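Local coordinates for protein aerobactin synthase IucC (Klebsiella pneumoniae, PDB 6CN7) that probably joins a second N6-acetyl-N6-hydroxylysine to N2-citryl-N6-acetyl-N6-hydroxylysine in an ATP-dependent reaction, completing the siderophore aerobactin, at residues A[254-257]-A[262-265]; A[270-275]-A[357-362]. The protein carries 5 engineered substitutions. All coordinates share one frame; numbering follows the deposited sequence.

Contact 1 lies within one antiparallel sheet of the IucA/IucC family region, and contact 2 at the end of a strand of that sheet, where strand 272-275 meets a loop. Their centres lie about 12 Å apart. Contact 1 is the hairpin of strands 252-256 and 262-265. Strand 272-275 comes next in the chain and in the sheet, and its N-terminal end meets the loop after strand 350-355. Ile274 O is 2.6 Å from Leu263 N, a probable hydrogen bond between the neighbouring strands. Trp254 CZ3 packs 3.4 Å from Ile274 CG2. Asp273 OD2 adds a weak hydrogen bond to Gln257 NE2 at 3.0 Å. Contact 1 is buried; contact 2 is partly open to solvent.

Contact 1 of 2, residues A[254-257]-A[262-265]; sequences WLAQ and TLTN
Leu255 and Thr264 form a hydrogen-bonded antiparallel pair at the middle of this contact. Leu255 N reaches Thr264 O at 2.7 Å, and Thr264 N returns the bond to Leu255 O, also at 2.7 Å. A third backbone bond joins Gln257 N to Thr262 O at 3.1 Å, just past the end of the strand. Gln257 also binds through its side chain, where NE2 donates to Thr264 OG1 at 2.9 Å. The hydroxyl lies slightly off the amide plane, by 17°. CG of Gln257 is anti to the carbonyl carbon (chi1 -58°). From there the chain runs extended past Thr262 O and brings the amide across Thr264 at about a right angle. Gln257 OE1 also touches Thr262 CG2 at 3.6 Å.

Trp254 and Asn265 form a non-hydrogen-bonded pair. Asn265 CB sits over the face of the six-membered ring, 4.0 Å from its centroid, as a CH-pi contact. The Asn265 amide is turned 43° from the ring plane. It is held separately, OD1 by Ser267 N and Arg268 N, and ND2 by Asp252 OD2. Leu263 O approaches the edge of the same ring, while Leu263 CB lies 3.7 Å from Trp254 CE3. Farther along this face, Leu263 CD2 touches Ala256 CB at 4.1 Å. Strand 165-174 packs against Trp254 and Leu263, and helix 128-133 packs on the other face, against Leu255, Gln257 and Thr264.

The bond from Gln257 to Thr264 is thus the one side-chain hydrogen bond across the segments, added to the backbone ladder. The NE2 of buried Gln257 is satisfied by Thr264 and, weakly, by Asp273 OD2 on the next strand, which probably limits rotation of the amide.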
ATOM      1  N   TRP A 254      17.716   8.172   5.986  1.00 50.54           N
ATOM      2  CA  TRP A 254      18.364   7.621   4.807  1.00 49.71           C
ATOM      3  C   TRP A 254      17.826   8.286   3.547  1.00 49.49           C
ATOM      4  O   TRP A 254      16.690   8.765   3.513  1.00 47.41           O
ATOM      5  CB  TRP A 254      18.161   6.104   4.729  1.00 51.48           C
ATOM      6  CG  TRP A 254      18.885   5.365   5.814  1.00 51.56           C
ATOM      7  CD1 TRP A 254      18.431   5.111   7.074  1.00 52.24           C
ATOM      8  CD2 TRP A 254      20.198   4.797   5.738  1.00 49.71           C
ATOM      9  NE1 TRP A 254      19.375   4.415   7.785  1.00 54.52           N
ATOM     10  CE2 TRP A 254      20.470   4.210   6.987  1.00 51.58           C
ATOM     11  CE3 TRP A 254      21.166   4.726   4.733  1.00 51.17           C
ATOM     12  CZ2 TRP A 254      21.671   3.561   7.261  1.00 49.54           C
ATOM     13  CZ3 TRP A 254      22.358   4.083   5.006  1.00 50.85           C
ATOM     14  CH2 TRP A 254      22.599   3.507   6.260  1.00 50.40           C
ATOM     15  N   LEU A 255      18.655   8.291   2.507  1.00 50.83           N
ATOM     16  CA  LEU A 255      18.364   8.974   1.255  1.00 47.11           C
ATOM     17  C   LEU A 255      18.555   7.987   0.114  1.00 45.64           C
ATOM     18  O   LEU A 255      19.557   7.266   0.078  1.00 47.86           O
ATOM     19  CB  LEU A 255      19.278  10.190   1.083  1.00 51.95           C
ATOM     20  CG  LEU A 255      19.207  10.977  -0.222  1.00 56.01           C
ATOM     21  CD1 LEU A 255      17.899  11.738  -0.318  1.00 60.08           C
ATOM     22  CD2 LEU A 255      20.393  11.921  -0.311  1.00 57.50           C
ATOM     23  N   ALA A 256      17.600   7.955  -0.812  1.00 42.73           N
ATOM     24  CA  ALA A 256      17.634   6.987  -1.899  1.00 43.10           C
ATOM     25  C   ALA A 256      18.610   7.418  -2.984  1.00 46.89           C
ATOM     26  O   ALA A 256      18.733   8.606  -3.298  1.00 49.36           O
ATOM     27  CB  ALA A 256      16.240   6.810  -2.499  1.00 43.98           C
ATOM     28  N   GLN A 257      19.306   6.439  -3.557  1.00 48.49           N
ATOM     29  CA  GLN A 257      20.155   6.662  -4.715  1.00 46.28           C
ATOM     30  C   GLN A 257      19.359   6.398  -5.992  1.00 42.43           C
ATOM     31  O   GLN A 257      18.175   6.050  -5.959  1.00 41.30           O
ATOM     32  CB  GLN A 257      21.393   5.767  -4.653  1.00 48.67           C
ATOM     33  CG  GLN A 257      22.257   5.958  -3.414  1.00 50.82           C
ATOM     34  CD  GLN A 257      23.449   5.016  -3.393  1.00 54.77           C
ATOM     35  OE1 GLN A 257      23.709   4.302  -4.361  1.00 59.10           O
ATOM     36  NE2 GLN A 257      24.178   5.008  -2.283  1.00 53.05           N
ATOM     37  N   THR A 262      19.406   1.015  -2.942  1.00 44.65           N
ATOM     38  CA  THR A 262      20.596   1.353  -2.173  1.00 49.08           C
ATOM     39  C   THR A 262      20.446   2.764  -1.617  1.00 48.49           C
ATOM     40  O   THR A 262      20.157   3.702  -2.366  1.00 47.68           O
ATOM     41  CB  THR A 262      21.856   1.245  -3.035  1.00 51.49           C
ATOM     42  OG1 THR A 262      21.924  -0.061  -3.619  1.00 52.48           O
ATOM     43  CG2 THR A 262      23.104   1.482  -2.194  1.00 50.68           C
ATOM     44  N   LEU A 263      20.651   2.907  -0.310  1.00 48.97           N
ATOM     45  CA  LEU A 263      20.402   4.159   0.387  1.00 45.95           C
ATOM     46  C   LEU A 263      21.697   4.720   0.962  1.00 49.83           C
ATOM     47  O   LEU A 263      22.590   3.975   1.378  1.00 48.70           O
ATOM     48  CB  LEU A 263      19.391   3.964   1.522  1.00 46.93           C
ATOM     49  CG  LEU A 263      18.145   3.137   1.204  1.00 46.54           C
ATOM     50  CD1 LEU A 263      17.321   2.943   2.465  1.00 43.91           C
ATOM     51  CD2 LEU A 263      17.316   3.793   0.113  1.00 48.38           C
ATOM     52  N   THR A 264      21.783   6.048   0.985  1.00 49.80           N
ATOM     53  CA  THR A 264      22.891   6.762   1.600  1.00 51.78           C
ATOM     54  C   THR A 264      22.434   7.359   2.924  1.00 52.57           C
ATOM     55  O   THR A 264      21.310   7.860   3.035  1.00 50.45           O
ATOM     56  CB  THR A 264      23.412   7.869   0.679  1.00 55.36           C
ATOM     57  OG1 THR A 264      23.869   7.294  -0.551  1.00 56.31           O
ATOM     58  CG2 THR A 264      24.561   8.629   1.332  1.00 57.62           C
ATOM     59  N   ASN A 265      23.306   7.298   3.929  1.00 52.67           N
ATOM     60  CA  ASN A 265      22.991   7.852   5.239  1.00 53.68           C
ATOM     61  C   ASN A 265      23.141   9.368   5.192  1.00 55.58           C
ATOM     62  O   ASN A 265      24.236   9.881   4.935  1.00 55.78           O
ATOM     63  CB  ASN A 265      23.903   7.251   6.307  1.00 54.38           C
ATOM     64  CG  ASN A 265      23.437   7.563   7.716  1.00 57.63           C
ATOM     65  OD1 ASN A 265      22.950   8.659   7.994  1.00 60.04           O
ATOM     66  ND2 ASN A 265      23.579   6.597   8.612  1.00 56.97           N
TER

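Contact 2 of 2, residues A[270-275]-A[357-362]; sequences GGLDIK and PCRWLK
Arg359 lays its aliphatic chain against the backbone of Gly271, and this is the close part of the contact. Arg359 CD comes to 3.1 Å from Gly271 O. This is a carbon-oxygen approach; no hydrogen bond links the two segments. The arginine chain is bent at chi2 and chi3. These bends carry CD past the carbonyl and turn the guanidinium on toward Leu272. Beside it, Cys358 SG rests 3.6 Å from Gly271 CA. Its chi1 of 83° puts SG between the backbone N and the carbonyl carbon, on the side of the glycine. Gly271 has a positive phi, 93°, and no side chain of its own. Sulfur and methylene can therefore press directly on its main chain. Cys358 and Arg359 are exposed overall, although SG and CD press on the buried Gly271.

The guanidinium end is the loosely packed part. Leu272 CD2 lies over one face of the Arg359 guanidinium, offset toward its rim, and comes only as near as 4.3 Å to NH1. The charged end has a weak, long ion pair from NE to Glu355 OE2, which probably restrains it little.

Residues 357-360 form a beta turn within the loop. Trp360 N bonds back to Pro357 O at 2.8 Å, and Cys358 and Arg359 at its corner have helical backbone angles. Pro357 packs on Leu322 and Leu441. Asn356, immediately before the turn, makes a backbone hydrogen bond with Gly271 and so continues the pairing of strands 272-275 and 350-355. This is the end of an antiparallel strand pair: strand 272-275 begins and strand 350-355 ends here, and the beta turn after it packs on Gly271 in the IucA/IucC family region.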
ATOM      1  N   GLY A 270      29.002   7.811   7.324  1.00 83.43           N
ATOM      2  CA  GLY A 270      29.721   6.744   8.000  1.00 81.16           C
ATOM      3  C   GLY A 270      30.499   5.763   7.142  1.00 79.46           C
ATOM      4  O   GLY A 270      31.185   4.891   7.683  1.00 82.45           O
ATOM      5  N   GLY A 271      30.408   5.870   5.820  1.00 76.82           N
ATOM      6  CA  GLY A 271      31.190   5.031   4.940  1.00 71.68           C
ATOM      7  C   GLY A 271      30.517   3.749   4.485  1.00 67.04           C
ATOM      8  O   GLY A 271      31.096   3.028   3.659  1.00 58.86           O
ATOM      9  N   LEU A 272      29.327   3.434   4.995  1.00 66.96           N
ATOM     10  CA  LEU A 272      28.575   2.260   4.566  1.00 61.90           C
ATOM     11  C   LEU A 272      27.217   2.702   4.042  1.00 57.86           C
ATOM     12  O   LEU A 272      26.463   3.375   4.754  1.00 57.23           O
ATOM     13  CB  LEU A 272      28.394   1.263   5.714  1.00 61.64           C
ATOM     14  CG  LEU A 272      29.628   0.494   6.196  1.00 64.54           C
ATOM     15  CD1 LEU A 272      29.268  -0.380   7.391  1.00 65.97           C
ATOM     16  CD2 LEU A 272      30.221  -0.353   5.079  1.00 61.81           C
ATOM     17  N   ASP A 273      26.912   2.327   2.807  1.00 52.25           N
ATOM     18  CA  ASP A 273      25.552   2.414   2.300  1.00 51.85           C
ATOM     19  C   ASP A 273      24.817   1.116   2.609  1.00 52.34           C
ATOM     20  O   ASP A 273      25.424   0.085   2.906  1.00 55.94           O
ATOM     21  CB  ASP A 273      25.537   2.679   0.795  1.00 48.85           C
ATOM     22  CG  ASP A 273      26.133   4.025   0.431  1.00 53.07           C
ATOM     23  OD1 ASP A 273      26.141   4.926   1.296  1.00 58.49           O
ATOM     24  OD2 ASP A 273      26.589   4.186  -0.722  1.00 58.06           O
ATOM     25  N   ILE A 274      23.493   1.174   2.538  1.00 52.71           N
ATOM     26  CA  ILE A 274      22.647   0.021   2.807  1.00 52.25           C
ATOM     27  C   ILE A 274      21.785  -0.239   1.584  1.00 51.14           C
ATOM     28  O   ILE A 274      21.311   0.698   0.933  1.00 51.46           O
ATOM     29  CB  ILE A 274      21.773   0.226   4.061  1.00 54.73           C
ATOM     30  CG1 ILE A 274      21.126  -1.100   4.467  1.00 56.88           C
ATOM     31  CG2 ILE A 274      20.709   1.299   3.814  1.00 54.85           C
ATOM     32  CD1 ILE A 274      20.465  -1.074   5.830  1.00 54.97           C
ATOM     33  N   LYS A 275      21.591  -1.517   1.269  1.00 52.15           N
ATOM     34  CA  LYS A 275      20.752  -1.939   0.154  1.00 50.93           C
ATOM     35  C   LYS A 275      19.688  -2.881   0.692  1.00 50.64           C
ATOM     36  O   LYS A 275      20.012  -3.891   1.325  1.00 51.51           O
ATOM     37  CB  LYS A 275      21.580  -2.618  -0.938  1.00 48.24           C
ATOM     38  CG  LYS A 275      20.761  -3.068  -2.134  1.00 54.09           C
ATOM     39  CD  LYS A 275      21.629  -3.696  -3.208  1.00 60.51           C
ATOM     40  CE  LYS A 275      20.794  -4.123  -4.404  1.00 65.20           C
ATOM     41  NZ  LYS A 275      21.625  -4.707  -5.489  1.00 69.63           N
ATOM     42  N   PRO A 357      31.791   5.426  -1.309  1.00 69.88           N
ATOM     43  CA  PRO A 357      33.021   6.006  -1.873  1.00 67.30           C
ATOM     44  C   PRO A 357      33.890   6.746  -0.867  1.00 68.99           C
ATOM     45  O   PRO A 357      35.122   6.677  -0.963  1.00 67.49           O
ATOM     46  CB  PRO A 357      32.479   6.950  -2.953  1.00 65.72           C
ATOM     47  CG  PRO A 357      31.243   6.280  -3.425  1.00 65.21           C
ATOM     48  CD  PRO A 357      30.642   5.602  -2.217  1.00 68.33           C
ATOM     49  N   CYS A 358      33.291   7.447   0.099  1.00 71.32           N
ATOM     50  CA  CYS A 358      34.072   8.290   0.999  1.00 77.64           C
ATOM     51  C   CYS A 358      35.169   7.518   1.719  1.00 77.97           C
ATOM     52  O   CYS A 358      36.134   8.129   2.191  1.00 74.35           O
ATOM     53  CB  CYS A 358      33.157   8.957   2.028  1.00 86.35           C
ATOM     54  SG  CYS A 358      32.758   7.917   3.446  1.00 95.58           S
ATOM     55  N   ARG A 359      35.043   6.194   1.820  1.00 79.89           N
ATOM     56  CA  ARG A 359      36.109   5.393   2.415  1.00 84.38           C
ATOM     57  C   ARG A 359      37.412   5.537   1.635  1.00 80.90           C
ATOM     58  O   ARG A 359      38.493   5.621   2.229  1.00 86.24           O
ATOM     59  CB  ARG A 359      35.682   3.925   2.481  1.00 89.01           C
ATOM     60  CG  ARG A 359      35.198   3.484   3.861  1.00 93.21           C
ATOM     61  CD  ARG A 359      34.138   2.392   3.781  1.00 92.68           C
ATOM     62  NE  ARG A 359      34.639   1.090   4.219  1.00 93.60           N
ATOM     63  CZ  ARG A 359      34.516   0.611   5.453  1.00 93.40           C
ATOM     64  NH1 ARG A 359      33.908   1.320   6.397  1.00 93.03           N
ATOM     65  NH2 ARG A 359      35.004  -0.588   5.750  1.00 91.70           N
ATOM     66  N   TRP A 360      37.329   5.575   0.307  1.00 75.67           N
ATOM     67  CA  TRP A 360      38.506   5.567  -0.550  1.00 74.74           C
ATOM     68  C   TRP A 360      38.854   6.937  -1.120  1.00 75.50           C
ATOM     69  O   TRP A 360      39.859   7.056  -1.827  1.00 78.09           O
ATOM     70  CB  TRP A 360      38.300   4.575  -1.700  1.00 74.19           C
ATOM     71  CG  TRP A 360      38.289   3.145  -1.257  1.00 81.27           C
ATOM     72  CD1 TRP A 360      37.203   2.406  -0.889  1.00 82.96           C
ATOM     73  CD2 TRP A 360      39.423   2.277  -1.134  1.00 87.23           C
ATOM     74  NE1 TRP A 360      37.590   1.135  -0.544  1.00 87.90           N
ATOM     75  CE2 TRP A 360      38.948   1.029  -0.686  1.00 90.63           C
ATOM     76  CE3 TRP A 360      40.795   2.435  -1.358  1.00 90.77           C
ATOM     77  CZ2 TRP A 360      39.794  -0.054  -0.457  1.00 94.94           C
ATOM     78  CZ3 TRP A 360      41.632   1.358  -1.132  1.00 95.69           C
ATOM     79  CH2 TRP A 360      41.129   0.130  -0.685  1.00 96.88           C
ATOM     80  N   LEU A 361      38.067   7.969  -0.831  1.00 75.12           N
ATOM     81  CA  LEU A 361      38.264   9.275  -1.447  1.00 73.97           C
ATOM     82  C   LEU A 361      39.264  10.120  -0.670  1.00 75.30           C
ATOM     83  O   LEU A 361      39.348  10.051   0.559  1.00 76.75           O
ATOM     84  CB  LEU A 361      36.938  10.029  -1.545  1.00 74.25           C
ATOM     85  CG  LEU A 361      35.878   9.447  -2.482  1.00 75.43           C
ATOM     86  CD1 LEU A 361      34.592  10.250  -2.366  1.00 76.24           C
ATOM     87  CD2 LEU A 361      36.367   9.416  -3.922  1.00 73.05           C
ATOM     88  N   LYS A 362      40.018  10.929  -1.406  1.00 76.60           N
ATOM     89  CA  LYS A 362      40.917  11.904  -0.810  1.00 74.78           C
ATOM     90  C   LYS A 362      40.120  13.111  -0.333  1.00 78.06           C
ATOM     91  O   LYS A 362      38.959  13.292  -0.703  1.00 78.88           O
ATOM     92  CB  LYS A 362      41.988  12.305  -1.822  1.00 75.63           C
ATOM     93  CG  LYS A 362      43.015  11.217  -2.079  1.00 82.35           C
ATOM     94  CD  LYS A 362      44.109  11.680  -3.027  1.00 88.99           C
ATOM     95  CE  LYS A 362      44.514  10.573  -3.989  1.00 93.07           C
ATOM     96  NZ  LYS A 362      44.686   9.253  -3.314  1.00 95.11           N
TER